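Local coordinates for histidine-rich glycoprotein (Oryctolagus cuniculus, PDB 4CCV), which binds heparin, heparan sulfate, heme, plasminogen, thrombospondin and divalent metal ions as a plasma adapter protein implicated in coagulation, fibrinolysis and angiogenesis, at residues Val60-Cys63 against Ser64-His67; Ile8-Thr11 against Glu12-Arg15; Arg45-Gly49 against Glu50-Tyr54. All coordinates share one frame; numbering follows the deposited sequence.

In the fold
The three contacts belong to the second cystatin domain (N2), an antiparallel sheet with helix 15-27 packed on it. Contacts 1 and 3 share strand 51-62: contact 3 is the hairpin turn leading into it, contact 1 the turn leaving it, and their centres lie about 34 Å apart on opposite sides of the chain's centre. Contact 2, the link from strand 4-7 to the helix, has its centre about 17 Å from that of contact 3 and touches it, F14 CE1 lying 3.6 Å from Y54 CD2. Glutathione and the glycan sit at contact 1; the R15 side chain of contact 2 comes within about 6 Å of the glutathione.

Contact 1. Residues Val60-Cys63 against Ser64-His67; sequences VRNC and SRSH. With NAG (2-acetamido-2-deoxy-beta-D-glucopyranose), chain B; GSH (glutathione), chain C.
R65 reaches back along the side of N62 toward the sugar that N62 carries. Its CB lies 3.4 Å from N62 O, the carbonyl that also accepts the backbone bond from R65 N. CG passes the ring oxygen O5 of the N-acetylglucosamine, and CD packs 3.6 Å from N62 ND2, the glycosylated nitrogen. NE then makes two weak hydrogen bonds to the sugar, to O6 at 3.2 Å and to O5, which lies in the guanidinium plane at its edge. The tip goes further: NH1 bonds to H71 O and NH2 forms a salt bridge with E106, so the protein itself supplies stronger partners for the guanidinium than the two weak sugar bonds. The N62 amide is turned so that N62 OD1 accepts S64 OG at 3.1 Å and, weakly, S64 N. One residue on, C63 O takes two bonds from S66: OG at 2.6 Å, in the carbonyl plane and on a lone pair, and N from well above that plane. With chi1 at 62°, S66 OG swings between its own N and carbonyl carbon to make this bond. C63 SG points the other way, into a mixed disulfide with glutathione SG2, modelled at a stretched 2.3 Å. The arrangement is a 3-10 turn at the end of a cystatin strand, with an N-glycan and an S-glutathionylated cysteine on adjacent residues.

Contact 2. Residues Ile8-Thr11 against Glu12-Arg15; sequences IEDT and EPFR
T11 O and F14 meet in a type I beta turn, T11 to F14, in the loop that joins strand 4-7 to helix 15-27 of this cystatin domain. The packed side of the turn centres on F14, the buried residue here. Its backbone N donates to T11 O at 2.7 Å with an angle of 158°, while the same oxygen lies in the plane of the phenyl ring at its edge, 3.7 Å from CD2. The I8 and F14 side chains cross at about a right angle, I8 CG2 lying 4.0 Å from F14 CE2. With chi1 of -71°, F14 CG stands opposite its carbonyl carbon, which turns the ring back toward I8 and on to Y54. T11 packs its side chain on V40 and V43 of strand 35-47. The outer side is exposed, and looser at the D10 and E12 carboxylates. D10 crosses P13 there, D10 OD1 lying 3.7 Å from P13 CD and taking only a weak hydrogen bond from E12 N. E12 OE1 is 5.1 Å from D10 OD1, a spacing that probably limits their repulsion. R15 leads away to bond with D38 O. The closer approach to the proline is by the backbone, D10 O lying 3.2 Å from P13 CD.

Contact 3. Residues Arg45-Gly49 against Glu50-Tyr54; sequences RVKGG and ERTNY
R45 leaves its strand with CG anti to the backbone N (chi1 176°), and Y54 CG lies anti to its carbonyl carbon (chi1 -67°); these two torsions lay the side chains alongside each other, pointing the same way, on one face of the hairpin. The aliphatic part of R45 lies along the tyrosine: CG is 3.9 Å from Y54 CE2, and CD is 3.6 Å from Y54 OH. Guanidinium and phenol planes are inclined by 52°. T52 shares this face, its CG2 against R45 CG at 4.0 Å, and K47 CG lies alongside its hydroxyl. R45-Y54 and K47-T52 are non-hydrogen-bonded pairs flanking V46-N53, whose side chains occupy the other face. Two backbone bonds join that middle pair, V46 N to N53 O and N53 N to V46 O, both 2.8 Å, the first nearly straight. Toward the turn, G48 N adds a bond of 3.1 Å to R51 O, and a water spans G48 O and T52 OG1. Direct polar bonding across this hairpin end is thus carried by the backbone. The facing side chains meet mainly through carbon, with the Y54 and T52 hydroxyl oxygens also touching methylenes, while the polar ends of R45, N53 and R51 bond to D6, D80 and to S82 with D95, on other strands of the sheet.

Contact 1. Residues Val60-Cys63 against Ser64-His67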
loop_
_atom_site.group_PDB
_atom_site.type_symbol
_atom_site.label_atom_id
_atom_site.label_comp_id
_atom_site.label_asym_id
_atom_site.label_seq_id
_atom_site.Cartn_x
_atom_site.Cartn_y
_atom_site.Cartn_z
ATOM N N VAL A 60 -2.398 3.481 5.202
ATOM C CA VAL A 60 -3.834 3.568 5.011
ATOM C C VAL A 60 -4.569 3.980 6.297
ATOM O O VAL A 60 -4.036 3.803 7.370
ATOM C CB VAL A 60 -4.400 2.238 4.461
ATOM C CG1 VAL A 60 -3.812 1.973 3.060
ATOM C CG2 VAL A 60 -4.165 1.033 5.409
ATOM N N ARG A 61 -5.793 4.486 6.157
ATOM C CA ARG A 61 -6.673 4.776 7.278
ATOM C C ARG A 61 -8.015 4.088 7.092
ATOM O O ARG A 61 -8.540 3.994 5.989
ATOM C CB ARG A 61 -6.947 6.283 7.385
ATOM C CG ARG A 61 -5.741 7.112 7.768
ATOM C CD ARG A 61 -5.132 6.661 9.094
ATOM N NE ARG A 61 -4.149 7.640 9.580
ATOM C CZ ARG A 61 -3.942 7.953 10.868
ATOM N NH1 ARG A 61 -4.668 7.372 11.820
ATOM N NH2 ARG A 61 -3.027 8.873 11.197
ATOM N N ASN A 62 -8.570 3.637 8.208
ATOM C CA ASN A 62 -9.885 3.030 8.246
ATOM C C ASN A 62 -10.900 4.128 8.455
ATOM O O ASN A 62 -11.152 4.540 9.614
ATOM C CB ASN A 62 -9.949 2.041 9.419
ATOM C CG ASN A 62 -11.252 1.300 9.477
ATOM O OD1 ASN A 62 -12.255 1.754 8.946
ATOM N ND2 ASN A 62 -11.253 0.155 10.137
ATOM N N CYS A 63 -11.474 4.634 7.368
ATOM C CA CYS A 63 -12.302 5.843 7.504
ATOM C C CYS A 63 -13.600 5.616 8.266
ATOM O O CYS A 63 -14.230 6.596 8.716
ATOM C CB CYS A 63 -12.594 6.501 6.162
ATOM S SG CYS A 63 -11.035 6.985 5.356
ATOM N N SER A 64 -14.036 4.368 8.439
ATOM C CA SER A 64 -15.244 4.192 9.239
ATOM C C SER A 64 -14.943 4.552 10.722
ATOM O O SER A 64 -15.850 4.995 11.478
ATOM C CB SER A 64 -15.851 2.815 9.080
ATOM O OG SER A 64 -15.172 1.871 9.842
ATOM N N ARG A 65 -13.677 4.401 11.113
ATOM C CA ARG A 65 -13.246 4.855 12.441
ATOM C C ARG A 65 -13.081 6.374 12.585
ATOM O O ARG A 65 -12.789 6.826 13.659
ATOM C CB ARG A 65 -12.015 4.120 12.906
ATOM C CG ARG A 65 -12.395 2.731 13.397
ATOM C CD ARG A 65 -11.220 1.832 13.355
ATOM N NE ARG A 65 -11.481 0.516 13.926
ATOM C CZ ARG A 65 -10.991 0.078 15.080
ATOM N NH1 ARG A 65 -10.266 0.870 15.858
ATOM N NH2 ARG A 65 -11.246 -1.165 15.462
ATOM N N SER A 66 -13.313 7.163 11.530
ATOM C CA SER A 66 -13.394 8.607 11.706
ATOM C C SER A 66 -14.762 9.029 12.175
ATOM O O SER A 66 -14.960 10.205 12.493
ATOM C CB SER A 66 -13.048 9.373 10.428
ATOM O OG SER A 66 -13.956 9.095 9.360
ATOM N N HIS A 67 -15.724 8.109 12.214
ATOM C CA HIS A 67 -17.054 8.451 12.663
ATOM C C HIS A 67 -17.274 7.950 14.045
ATOM O O HIS A 67 -16.619 7.005 14.460
ATOM C CB HIS A 67 -18.095 7.856 11.744
ATOM C CG HIS A 67 -17.869 8.222 10.319
ATOM N ND1 HIS A 67 -18.195 9.462 9.810
ATOM C CD2 HIS A 67 -17.293 7.537 9.307
ATOM C CE1 HIS A 67 -17.856 9.513 8.537
ATOM N NE2 HIS A 67 -17.306 8.358 8.212
HETATM C C1 NAG B . -12.439 -0.648 10.250
HETATM C C2 NAG B . -12.179 -2.120 10.438
HETATM C C3 NAG B . -13.537 -2.789 10.524
HETATM C C4 NAG B . -14.453 -2.202 11.566
HETATM C C5 NAG B . -14.594 -0.694 11.427
HETATM C C6 NAG B . -15.275 -0.063 12.675
HETATM C C7 NAG B . -10.358 -3.452 9.393
HETATM C C8 NAG B . -9.781 -4.107 8.140
HETATM N N2 NAG B . -11.495 -2.766 9.318
HETATM O O3 NAG B . -13.321 -4.129 10.797
HETATM O O4 NAG B . -15.717 -2.732 11.281
HETATM O O5 NAG B . -13.312 -0.101 11.238
HETATM O O6 NAG B . -14.516 -0.504 13.809
HETATM O O7 NAG B . -9.702 -3.537 10.412
HETATM N N1 GSH C . -5.830 11.039 7.080
HETATM C CA1 GSH C . -5.938 11.660 5.779
HETATM C C1 GSH C . -6.632 13.004 5.967
HETATM O O11 GSH C . -6.104 13.817 6.780
HETATM O O12 GSH C . -7.681 13.323 5.383
HETATM C CB1 GSH C . -6.525 10.551 4.914
HETATM C CG1 GSH C . -7.497 11.055 3.863
HETATM C CD1 GSH C . -8.948 10.962 4.278
HETATM O OE1 GSH C . -9.721 11.052 3.372
HETATM N N2 GSH C . -9.431 10.764 5.535
HETATM C CA2 GSH C . -10.886 10.649 5.715
HETATM C C2 GSH C . -11.676 11.946 5.645
HETATM O O2 GSH C . -12.888 11.849 5.463
HETATM C CB2 GSH C . -11.170 9.929 7.020
HETATM S SG2 GSH C . -10.196 8.386 7.002
HETATM N N3 GSH C . -11.029 13.117 5.841
HETATM C CA3 GSH C . -11.669 14.431 6.027
HETATM C C3 GSH C . -12.742 14.753 5.007
HETATM O O31 GSH C . -12.420 14.766 3.794
HETATM O O32 GSH C . -13.910 14.986 5.412
#

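Contact 2. Residues Ile8-Thr11 against Glu12-Arg15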
loop_
_atom_site.group_PDB
_atom_site.type_symbol
_atom_site.label_atom_id
_atom_site.label_comp_id
_atom_site.label_asym_id
_atom_site.label_seq_id
_atom_site.Cartn_x
_atom_site.Cartn_y
_atom_site.Cartn_z
ATOM N N ILE A 8 13.170 4.623 -5.337
ATOM C CA ILE A 8 12.753 5.791 -6.094
ATOM C C ILE A 8 12.482 6.919 -5.074
ATOM O O ILE A 8 11.635 6.759 -4.227
ATOM C CB ILE A 8 11.475 5.469 -6.882
ATOM C CG1 ILE A 8 11.636 4.164 -7.638
ATOM C CG2 ILE A 8 11.096 6.637 -7.823
ATOM C CD1 ILE A 8 12.765 4.180 -8.635
ATOM N N GLU A 9 13.206 8.016 -5.161
ATOM C CA GLU A 9 13.088 9.144 -4.230
ATOM C C GLU A 9 11.764 9.900 -4.408
ATOM O O GLU A 9 11.146 10.223 -3.434
ATOM C CB GLU A 9 14.260 10.147 -4.391
ATOM C CG GLU A 9 15.673 9.582 -4.221
ATOM C CD GLU A 9 15.849 8.706 -2.986
ATOM O OE1 GLU A 9 15.490 9.149 -1.866
ATOM O OE2 GLU A 9 16.352 7.569 -3.145
ATOM N N ASP A 10 11.338 10.153 -5.642
ATOM C CA ASP A 10 10.056 10.823 -5.885
ATOM C C ASP A 10 8.891 9.843 -5.976
ATOM O O ASP A 10 8.635 9.276 -7.013
ATOM C CB ASP A 10 10.134 11.666 -7.155
ATOM C CG ASP A 10 8.855 12.446 -7.417
ATOM O OD1 ASP A 10 8.038 12.660 -6.467
ATOM O OD2 ASP A 10 8.696 12.848 -8.595
ATOM N N THR A 11 8.170 9.689 -4.877
ATOM C CA THR A 11 7.128 8.680 -4.755
ATOM C C THR A 11 5.754 9.148 -5.238
ATOM O O THR A 11 4.878 8.333 -5.506
ATOM C CB THR A 11 7.026 8.185 -3.291
ATOM O OG1 THR A 11 6.714 9.282 -2.411
ATOM C CG2 THR A 11 8.334 7.539 -2.855
ATOM N N GLU A 12 5.561 10.455 -5.393
ATOM C CA GLU A 12 4.237 10.954 -5.782
ATOM C C GLU A 12 3.636 10.350 -7.059
ATOM O O GLU A 12 2.433 10.168 -7.139
ATOM C CB GLU A 12 4.222 12.485 -5.882
ATOM C CG GLU A 12 2.834 13.065 -6.189
ATOM C CD GLU A 12 2.597 13.374 -7.675
ATOM O OE1 GLU A 12 3.356 12.878 -8.552
ATOM O OE2 GLU A 12 1.644 14.141 -7.980
ATOM N N PRO A 13 4.449 10.051 -8.067
ATOM C CA PRO A 13 3.884 9.332 -9.216
ATOM C C PRO A 13 3.344 7.905 -8.927
ATOM O O PRO A 13 2.708 7.306 -9.807
ATOM C CB PRO A 13 5.057 9.289 -10.202
ATOM C CG PRO A 13 5.966 10.400 -9.779
ATOM C CD PRO A 13 5.868 10.337 -8.275
ATOM N N PHE A 14 3.574 7.384 -7.705
ATOM C CA PHE A 14 3.100 6.055 -7.327
ATOM C C PHE A 14 1.812 6.157 -6.537
ATOM O O PHE A 14 1.243 5.144 -6.171
ATOM C CB PHE A 14 4.201 5.309 -6.592
ATOM C CG PHE A 14 5.314 4.916 -7.509
ATOM C CD1 PHE A 14 5.244 3.734 -8.227
ATOM C CD2 PHE A 14 6.359 5.775 -7.740
ATOM C CE1 PHE A 14 6.269 3.382 -9.104
ATOM C CE2 PHE A 14 7.358 5.465 -8.651
ATOM C CZ PHE A 14 7.314 4.266 -9.339
ATOM N N ARG A 15 1.320 7.374 -6.324
ATOM C CA ARG A 15 0.132 7.536 -5.516
ATOM C C ARG A 15 -1.086 6.897 -6.136
ATOM O O ARG A 15 -1.842 6.212 -5.466
ATOM C CB ARG A 15 -0.188 9.010 -5.174
ATOM C CG ARG A 15 -1.218 9.005 -4.051
ATOM C CD ARG A 15 -1.532 10.391 -3.483
ATOM N NE ARG A 15 -2.504 10.182 -2.410
ATOM C CZ ARG A 15 -2.218 10.144 -1.113
ATOM N NH1 ARG A 15 -0.981 10.373 -0.670
ATOM N NH2 ARG A 15 -3.202 9.911 -0.256
#

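Contact 3. Residues Arg45-Gly49 against Glu50-Tyr54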
loop_
_atom_site.group_PDB
_atom_site.type_symbol
_atom_site.label_atom_id
_atom_site.label_comp_id
_atom_site.label_asym_id
_atom_site.label_seq_id
_atom_site.Cartn_x
_atom_site.Cartn_y
_atom_site.Cartn_z
ATOM N N ARG A 45 12.523 -0.453 -6.325
ATOM C CA ARG A 45 12.496 -0.947 -7.713
ATOM C C ARG A 45 13.433 -2.147 -7.752
ATOM O O ARG A 45 14.560 -2.106 -7.264
ATOM C CB ARG A 45 12.953 0.089 -8.709
ATOM C CG ARG A 45 13.042 -0.416 -10.172
ATOM C CD ARG A 45 13.288 0.763 -11.091
ATOM N NE ARG A 45 14.600 1.287 -10.767
ATOM C CZ ARG A 45 15.191 2.302 -11.368
ATOM N NH1 ARG A 45 14.585 2.954 -12.366
ATOM N NH2 ARG A 45 16.410 2.664 -10.982
ATOM N N VAL A 46 12.972 -3.243 -8.322
ATOM C CA VAL A 46 13.842 -4.391 -8.552
ATOM C C VAL A 46 13.750 -4.690 -10.034
ATOM O O VAL A 46 12.651 -4.872 -10.554
ATOM C CB VAL A 46 13.398 -5.595 -7.748
ATOM C CG1 VAL A 46 14.322 -6.771 -8.007
ATOM C CG2 VAL A 46 13.377 -5.280 -6.248
ATOM N N LYS A 47 14.888 -4.734 -10.700
ATOM C CA LYS A 47 14.956 -4.855 -12.151
ATOM C C LYS A 47 15.643 -6.172 -12.353
ATOM O O LYS A 47 16.765 -6.382 -11.824
ATOM C CB LYS A 47 15.834 -3.798 -12.784
ATOM C CG LYS A 47 15.168 -2.450 -12.834
ATOM C CD LYS A 47 16.068 -1.442 -13.516
ATOM C CE LYS A 47 16.201 -1.803 -14.978
ATOM N NZ LYS A 47 16.373 -0.598 -15.857
ATOM N N GLY A 48 14.953 -7.057 -13.054
ATOM C CA GLY A 48 15.475 -8.406 -13.379
ATOM C C GLY A 48 15.539 -8.571 -14.865
ATOM O O GLY A 48 15.117 -7.676 -15.628
ATOM N N GLY A 49 16.048 -9.712 -15.296
ATOM C CA GLY A 49 15.957 -10.130 -16.699
ATOM C C GLY A 49 14.565 -10.108 -17.342
ATOM O O GLY A 49 14.489 -9.954 -18.561
ATOM N N GLU A 50 13.474 -10.226 -16.565
ATOM C CA GLU A 50 12.143 -10.485 -17.148
ATOM C C GLU A 50 11.095 -9.414 -16.876
ATOM O O GLU A 50 10.348 -9.038 -17.769
ATOM C CB GLU A 50 11.609 -11.807 -16.603
ATOM C CG GLU A 50 10.343 -12.330 -17.283
ATOM C CD GLU A 50 10.607 -13.402 -18.346
ATOM O OE1 GLU A 50 11.776 -13.815 -18.532
ATOM O OE2 GLU A 50 9.631 -13.842 -19.000
ATOM N N ARG A 51 11.001 -9.005 -15.614
ATOM C CA ARG A 51 10.112 -7.946 -15.181
ATOM C C ARG A 51 10.906 -6.920 -14.418
ATOM O O ARG A 51 12.011 -7.193 -13.938
ATOM C CB ARG A 51 9.022 -8.499 -14.266
ATOM C CG ARG A 51 8.136 -9.545 -14.942
ATOM C CD ARG A 51 7.021 -8.895 -15.734
ATOM N NE ARG A 51 6.054 -9.843 -16.262
ATOM C CZ ARG A 51 5.007 -10.368 -15.615
ATOM N NH1 ARG A 51 4.739 -10.125 -14.325
ATOM N NH2 ARG A 51 4.228 -11.222 -16.278
ATOM N N THR A 52 10.320 -5.726 -14.356
ATOM C CA THR A 52 10.646 -4.714 -13.415
ATOM C C THR A 52 9.512 -4.706 -12.369
ATOM O O THR A 52 8.348 -4.525 -12.706
ATOM C CB THR A 52 10.852 -3.393 -14.165
ATOM O OG1 THR A 52 12.029 -3.568 -14.949
ATOM C CG2 THR A 52 11.129 -2.247 -13.206
ATOM N N ASN A 53 9.867 -4.982 -11.124
ATOM C CA ASN A 53 8.922 -4.905 -10.012
ATOM C C ASN A 53 9.092 -3.629 -9.219
ATOM O O ASN A 53 10.217 -3.242 -8.882
ATOM C CB ASN A 53 9.081 -6.153 -9.133
ATOM C CG ASN A 53 8.573 -7.403 -9.809
ATOM O OD1 ASN A 53 9.276 -8.108 -10.556
ATOM N ND2 ASN A 53 7.357 -7.693 -9.567
ATOM N N TYR A 54 7.988 -2.956 -8.904
ATOM C CA TYR A 54 7.996 -1.813 -7.964
ATOM C C TYR A 54 7.210 -2.217 -6.764
ATOM O O TYR A 54 6.110 -2.725 -6.910
ATOM C CB TYR A 54 7.341 -0.542 -8.552
ATOM C CG TYR A 54 8.107 0.058 -9.689
ATOM C CD1 TYR A 54 7.942 -0.435 -10.969
ATOM C CD2 TYR A 54 9.026 1.078 -9.487
ATOM C CE1 TYR A 54 8.655 0.085 -12.038
ATOM C CE2 TYR A 54 9.766 1.603 -10.541
ATOM C CZ TYR A 54 9.552 1.113 -11.828
ATOM O OH TYR A 54 10.253 1.566 -12.907
HETATM O O HOH W 1 13.967 -5.231 -15.595
#